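Long-range contact in mandelate racemase/muconate lactonizing enzyme/Enolase superfamily (Rhodobacter sphaeroides, PDB 2HZG), which belongs to the enolase superfamily, whose members pair an N-terminal capping domain with a TIM-barrel-like domain that holds a metal site: residues Q263-D277 against V290-H304. Sequence-based numbering, arbitrary orientation.
Sequences QHLMDYGRIGFIQID and VADAAQARGITYVNH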
loop_
_atom_site.group_PDB
_atom_site.type_symbol
_atom_site.label_atom_id
_atom_site.label_comp_id
_atom_site.label_asym_id
_atom_site.label_seq_id
_atom_site.Cartn_x
_atom_site.Cartn_y
_atom_site.Cartn_z
ATOM N N GLN A 263 11.461 -0.728 -8.538
ATOM C CA GLN A 263 12.714 -0.013 -8.810
ATOM C C GLN A 263 13.610 0.123 -7.582
ATOM O O GLN A 263 14.825 -0.033 -7.677
ATOM C CB GLN A 263 12.477 1.368 -9.411
ATOM C CG GLN A 263 13.767 1.933 -9.986
ATOM C CD GLN A 263 13.612 3.361 -10.466
ATOM O OE1 GLN A 263 13.780 3.637 -11.649
ATOM N NE2 GLN A 263 13.283 4.265 -9.558
ATOM N N HIS A 264 13.002 0.433 -6.441
ATOM C CA HIS A 264 13.758 0.558 -5.189
ATOM C C HIS A 264 14.383 -0.751 -4.745
ATOM O O HIS A 264 15.522 -0.768 -4.269
ATOM C CB HIS A 264 12.880 1.125 -4.074
ATOM C CG HIS A 264 12.426 2.531 -4.327
ATOM N ND1 HIS A 264 11.370 3.104 -3.653
ATOM C CD2 HIS A 264 12.884 3.473 -5.182
ATOM C CE1 HIS A 264 11.198 4.342 -4.081
ATOM N NE2 HIS A 264 12.095 4.585 -5.019
ATOM N N LEU A 265 13.637 -1.846 -4.883
ATOM C CA LEU A 265 14.196 -3.167 -4.599
ATOM C C LEU A 265 15.405 -3.456 -5.476
ATOM O O LEU A 265 16.428 -3.938 -4.972
ATOM C CB LEU A 265 13.130 -4.276 -4.750
ATOM C CG LEU A 265 13.552 -5.673 -4.280
ATOM C CD1 LEU A 265 13.854 -5.734 -2.773
ATOM C CD2 LEU A 265 12.427 -6.638 -4.648
ATOM N N MET A 266 15.315 -3.150 -6.773
ATOM C CA MET A 266 16.500 -3.321 -7.651
ATOM C C MET A 266 17.656 -2.405 -7.268
ATOM O O MET A 266 18.803 -2.848 -7.204
ATOM C CB MET A 266 16.159 -3.129 -9.119
ATOM C CG MET A 266 15.172 -4.166 -9.632
ATOM S SD MET A 266 14.871 -4.004 -11.402
ATOM C CE MET A 266 13.792 -2.585 -11.447
ATOM N N ASP A 267 17.344 -1.140 -6.995
ATOM C CA ASP A 267 18.391 -0.157 -6.716
ATOM C C ASP A 267 19.000 -0.214 -5.316
ATOM O O ASP A 267 20.180 0.050 -5.181
ATOM C CB ASP A 267 17.927 1.261 -7.055
ATOM C CG ASP A 267 17.826 1.480 -8.554
ATOM O OD1 ASP A 267 18.453 0.718 -9.318
ATOM O OD2 ASP A 267 17.085 2.379 -8.972
ATOM N N TYR A 268 18.207 -0.543 -4.294
ATOM C CA TYR A 268 18.707 -0.586 -2.924
ATOM C C TYR A 268 18.766 -2.006 -2.314
ATOM O O TYR A 268 19.475 -2.233 -1.341
ATOM C CB TYR A 268 17.865 0.337 -2.046
ATOM C CG TYR A 268 17.855 1.761 -2.573
ATOM C CD1 TYR A 268 18.973 2.580 -2.418
ATOM C CD2 TYR A 268 16.743 2.277 -3.242
ATOM C CE1 TYR A 268 18.993 3.874 -2.908
ATOM C CE2 TYR A 268 16.745 3.590 -3.741
ATOM C CZ TYR A 268 17.887 4.378 -3.555
ATOM O OH TYR A 268 17.942 5.674 -4.023
ATOM N N GLY A 269 18.003 -2.944 -2.869
ATOM C CA GLY A 269 17.862 -4.262 -2.251
ATOM C C GLY A 269 18.916 -5.249 -2.669
ATOM O O GLY A 269 19.040 -6.300 -2.059
ATOM N N ARG A 270 19.659 -4.937 -3.736
ATOM C CA ARG A 270 20.735 -5.821 -4.226
ATOM C C ARG A 270 20.175 -7.201 -4.632
ATOM O O ARG A 270 20.821 -8.241 -4.444
ATOM C CB ARG A 270 21.855 -5.974 -3.166
ATOM C CG ARG A 270 22.621 -4.690 -2.826
ATOM C CD ARG A 270 23.786 -5.016 -1.872
ATOM N NE ARG A 270 24.728 -5.980 -2.463
ATOM C CZ ARG A 270 25.873 -6.360 -1.899
ATOM N NH1 ARG A 270 26.235 -5.860 -0.714
ATOM N NH2 ARG A 270 26.661 -7.235 -2.514
ATOM N N ILE A 271 18.958 -7.211 -5.167
ATOM C CA ILE A 271 18.372 -8.445 -5.692
ATOM C C ILE A 271 18.974 -8.804 -7.053
ATOM O O ILE A 271 19.355 -7.922 -7.832
ATOM C CB ILE A 271 16.827 -8.382 -5.814
ATOM C CG1 ILE A 271 16.391 -7.091 -6.537
ATOM C CG2 ILE A 271 16.179 -8.524 -4.437
ATOM C CD1 ILE A 271 15.039 -7.236 -7.308
ATOM N N GLY A 272 19.044 -10.106 -7.319
ATOM C CA GLY A 272 19.438 -10.611 -8.619
ATOM C C GLY A 272 18.279 -10.901 -9.548
ATOM O O GLY A 272 18.480 -11.019 -10.756
ATOM N N PHE A 273 17.070 -11.027 -8.994
ATOM C CA PHE A 273 15.869 -11.345 -9.771
ATOM C C PHE A 273 14.734 -10.451 -9.307
ATOM O O PHE A 273 14.424 -10.425 -8.126
ATOM C CB PHE A 273 15.437 -12.832 -9.596
ATOM C CG PHE A 273 16.488 -13.827 -10.046
ATOM C CD1 PHE A 273 16.458 -14.354 -11.347
ATOM C CD2 PHE A 273 17.518 -14.210 -9.188
ATOM C CE1 PHE A 273 17.438 -15.268 -11.776
ATOM C CE2 PHE A 273 18.514 -15.118 -9.605
ATOM C CZ PHE A 273 18.472 -15.645 -10.897
ATOM N N ILE A 274 14.130 -9.724 -10.240
ATOM C CA ILE A 274 12.922 -8.944 -9.941
ATOM C C ILE A 274 11.721 -9.734 -10.459
ATOM O O ILE A 274 11.734 -10.242 -11.580
ATOM C CB ILE A 274 13.002 -7.483 -10.510
ATOM C CG1 ILE A 274 11.798 -6.623 -10.062
ATOM C CG2 ILE A 274 13.104 -7.472 -12.060
ATOM C CD1 ILE A 274 11.839 -6.144 -8.603
ATOM N N GLN A 275 10.709 -9.875 -9.614
ATOM C CA GLN A 275 9.590 -10.761 -9.875
ATOM C C GLN A 275 8.323 -9.964 -9.714
ATOM O O GLN A 275 8.040 -9.414 -8.647
ATOM C CB GLN A 275 9.594 -11.960 -8.922
ATOM C CG GLN A 275 10.939 -12.689 -8.861
ATOM C CD GLN A 275 11.019 -13.675 -7.717
ATOM O OE1 GLN A 275 10.843 -13.309 -6.548
ATOM N NE2 GLN A 275 11.306 -14.931 -8.038
ATOM N N ILE A 276 7.543 -9.908 -10.781
ATOM C CA ILE A 276 6.428 -8.967 -10.826
ATOM C C ILE A 276 5.111 -9.666 -11.108
ATOM O O ILE A 276 5.002 -10.479 -12.017
ATOM C CB ILE A 276 6.664 -7.854 -11.885
ATOM C CG1 ILE A 276 7.959 -7.075 -11.579
ATOM C CG2 ILE A 276 5.403 -6.968 -12.041
ATOM C CD1 ILE A 276 7.940 -6.265 -10.281
ATOM N N ASP A 277 4.119 -9.327 -10.293
ATOM C CA ASP A 277 2.772 -9.798 -10.470
ATOM C C ASP A 277 1.949 -8.695 -11.137
ATOM O O ASP A 277 1.687 -7.668 -10.524
ATOM C CB ASP A 277 2.165 -10.171 -9.111
ATOM C CG ASP A 277 0.945 -11.042 -9.257
ATOM O OD1 ASP A 277 0.036 -10.668 -10.007
ATOM O OD2 ASP A 277 0.871 -12.112 -8.631
ATOM N N VAL A 290 8.772 -1.845 -15.320
ATOM C CA VAL A 290 9.792 -2.576 -14.525
ATOM C C VAL A 290 10.758 -3.373 -15.407
ATOM O O VAL A 290 11.989 -3.315 -15.219
ATOM C CB VAL A 290 9.153 -3.525 -13.456
ATOM C CG1 VAL A 290 10.255 -4.298 -12.667
ATOM C CG2 VAL A 290 8.273 -2.746 -12.517
ATOM N N ALA A 291 10.207 -4.108 -16.376
ATOM C CA ALA A 291 11.033 -4.896 -17.293
ATOM C C ALA A 291 12.076 -4.052 -18.048
ATOM O O ALA A 291 13.246 -4.451 -18.137
ATOM C CB ALA A 291 10.146 -5.706 -18.265
ATOM N N ASP A 292 11.656 -2.890 -18.558
ATOM C CA ASP A 292 12.576 -1.917 -19.173
ATOM C C ASP A 292 13.665 -1.493 -18.157
ATOM O O ASP A 292 14.856 -1.455 -18.487
ATOM C CB ASP A 292 11.833 -0.648 -19.633
ATOM C CG ASP A 292 10.793 -0.898 -20.743
ATOM O OD1 ASP A 292 10.730 -1.991 -21.342
ATOM O OD2 ASP A 292 10.013 0.044 -21.020
ATOM N N ALA A 293 13.239 -1.184 -16.926
ATOM C CA ALA A 293 14.176 -0.750 -15.885
ATOM C C ALA A 293 15.126 -1.886 -15.488
ATOM O O ALA A 293 16.308 -1.656 -15.262
ATOM C CB ALA A 293 13.425 -0.163 -14.666
ATOM N N ALA A 294 14.614 -3.118 -15.428
ATOM C CA ALA A 294 15.445 -4.285 -15.163
ATOM C C ALA A 294 16.472 -4.490 -16.294
ATOM O O ALA A 294 17.654 -4.723 -16.032
ATOM C CB ALA A 294 14.565 -5.534 -14.960
ATOM N N GLN A 295 16.022 -4.389 -17.543
ATOM C CA GLN A 295 16.921 -4.445 -18.704
ATOM C C GLN A 295 18.044 -3.417 -18.609
ATOM O O GLN A 295 19.213 -3.757 -18.815
ATOM C CB GLN A 295 16.139 -4.222 -20.010
ATOM C CG GLN A 295 15.316 -5.423 -20.456
ATOM C CD GLN A 295 16.177 -6.543 -21.005
ATOM O OE1 GLN A 295 16.617 -6.486 -22.145
ATOM N NE2 GLN A 295 16.431 -7.563 -20.190
ATOM N N ALA A 296 17.701 -2.168 -18.291
ATOM C CA ALA A 296 18.716 -1.117 -18.123
ATOM C C ALA A 296 19.764 -1.480 -17.051
ATOM O O ALA A 296 20.942 -1.097 -17.169
ATOM C CB ALA A 296 18.063 0.187 -17.791
ATOM N N ARG A 297 19.330 -2.237 -16.033
ATOM C CA ARG A 297 20.163 -2.649 -14.906
ATOM C C ARG A 297 20.820 -4.012 -15.055
ATOM O O ARG A 297 21.652 -4.386 -14.232
ATOM C CB ARG A 297 19.327 -2.668 -13.628
ATOM C CG ARG A 297 19.062 -1.312 -13.049
ATOM C CD ARG A 297 17.706 -1.287 -12.361
ATOM N NE ARG A 297 17.427 0.036 -11.796
ATOM C CZ ARG A 297 16.923 1.061 -12.472
ATOM N NH1 ARG A 297 16.756 2.213 -11.850
ATOM N NH2 ARG A 297 16.608 0.954 -13.761
ATOM N N GLY A 298 20.419 -4.782 -16.060
ATOM C CA GLY A 298 20.971 -6.113 -16.243
ATOM C C GLY A 298 20.483 -7.072 -15.172
ATOM O O GLY A 298 21.158 -8.052 -14.846
ATOM N N ILE A 299 19.307 -6.775 -14.621
ATOM C CA ILE A 299 18.644 -7.645 -13.649
ATOM C C ILE A 299 17.613 -8.528 -14.362
ATOM O O ILE A 299 16.791 -8.039 -15.126
ATOM C CB ILE A 299 18.004 -6.818 -12.487
ATOM C CG1 ILE A 299 19.112 -6.073 -11.709
ATOM C CG2 ILE A 299 17.166 -7.730 -11.540
ATOM C CD1 ILE A 299 18.618 -5.019 -10.735
ATOM N N THR A 300 17.670 -9.829 -14.107
ATOM C CA THR A 300 16.704 -10.775 -14.652
ATOM C C THR A 300 15.285 -10.504 -14.147
ATOM O O THR A 300 15.042 -10.411 -12.945
ATOM C CB THR A 300 17.084 -12.225 -14.329
ATOM O OG1 THR A 300 18.416 -12.482 -14.783
ATOM C CG2 THR A 300 16.093 -13.227 -15.019
ATOM N N TYR A 301 14.359 -10.376 -15.095
ATOM C CA TYR A 301 12.945 -10.200 -14.808
ATOM C C TYR A 301 12.229 -11.556 -14.899
ATOM O O TYR A 301 12.490 -12.335 -15.802
ATOM C CB TYR A 301 12.349 -9.203 -15.812
ATOM C CG TYR A 301 10.896 -8.881 -15.613
ATOM C CD1 TYR A 301 10.500 -7.640 -15.085
ATOM C CD2 TYR A 301 9.896 -9.783 -16.027
ATOM C CE1 TYR A 301 9.143 -7.330 -14.926
ATOM C CE2 TYR A 301 8.541 -9.485 -15.865
ATOM C CZ TYR A 301 8.179 -8.262 -15.317
ATOM O OH TYR A 301 6.857 -7.973 -15.170
ATOM N N VAL A 302 11.344 -11.825 -13.940
ATOM C CA VAL A 302 10.551 -13.043 -13.934
ATOM C C VAL A 302 9.149 -12.628 -13.545
ATOM O O VAL A 302 8.971 -11.696 -12.762
ATOM C CB VAL A 302 11.073 -14.128 -12.907
ATOM C CG1 VAL A 302 10.515 -15.517 -13.257
ATOM C CG2 VAL A 302 12.620 -14.192 -12.831
ATOM N N ASN A 303 8.150 -13.300 -14.100
ATOM C CA ASN A 303 6.803 -13.155 -13.576
ATOM C C ASN A 303 6.685 -13.750 -12.169
ATOM O O ASN A 303 7.401 -14.711 -11.824
ATOM C CB ASN A 303 5.784 -13.833 -14.496
ATOM C CG ASN A 303 5.996 -15.328 -14.586
ATOM O OD1 ASN A 303 7.108 -15.789 -14.817
ATOM N ND2 ASN A 303 4.943 -16.089 -14.377
ATOM N N HIS A 304 5.808 -13.158 -11.360
ATOM C CA HIS A 304 5.240 -13.864 -10.228
ATOM C C HIS A 304 3.833 -14.300 -10.617
ATOM O O HIS A 304 2.981 -13.459 -10.900
ATOM C CB HIS A 304 5.157 -13.010 -8.949
ATOM C CG HIS A 304 4.365 -13.675 -7.869
ATOM N ND1 HIS A 304 3.009 -13.484 -7.712
ATOM C CD2 HIS A 304 4.722 -14.599 -6.945
ATOM C CE1 HIS A 304 2.567 -14.241 -6.724
ATOM N NE2 HIS A 304 3.589 -14.925 -6.240
HETATM O O HOH W 1 20.210 -10.631 -12.675
HETATM O O HOH W 2 5.236 -9.989 -14.903
#
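Met-266, on helix 259-268, fits as a knob among Val-290, Ala-293, Ala-294 and Arg-297 of helix 284-297. Its CB lies 3.5 Å from Ile-299 CD1, tighter than usual carbon contact, and also meets Arg-297 CD. CG also touches Ile-299 CD1, SD lies 3.8 Å from Ala-294 CA, and a bend at chi3 (-76°) turns CE onto Ala-293 CB, 4.0 Å away. The segment axes of these neighbouring helices run 12° from parallel, and each helix leads into the following strand, so the segments span successive turns of the beta/alpha barrel.

Strands 273-276 and 300-303 pair in parallel: Ile-274 N donates to Thr-300 O, Ile-274 O accepts from Val-302 N, Val-302 O from Ile-276 N, and Ile-276 O from His-304 N. Where pairing begins, a water bridges Gly-272 O and Thr-300 N. On the helix-facing side, Val-290 CG1 touches CG1 of both Ile-274 and Ile-276. The Tyr-301 side chain crosses that of Ile-276 at about a right angle, CE1 3.6 Å from CG1.

At the C-terminal ends of the same two helices, Arg-297 grips Asp-267 side-on: NE reaches OD1 at 2.8 Å and NH1 reaches OD2 at 2.9 Å, with guanidinium and carboxylate 28° from coplanar. NH2 donates a hydrogen bond to Ala-293 O from above the carbonyl plane, so all three guanidinium nitrogens have a partner.

At the strands' C-terminal ends, His-304 ND1 donates to Asp-277 OD2 (2.7 Å), which lies in the imidazole plane and is met on its anti side. The sodium ion held by Asp-199, Glu-227 and Glu-254 is about 4 Å from the His-304 side chain. An apolar middle thus separates a peripheral salt bridge from a buried His-carboxylate pair whose hydrogen bond restrains the imidazole's rotation beside the metal site.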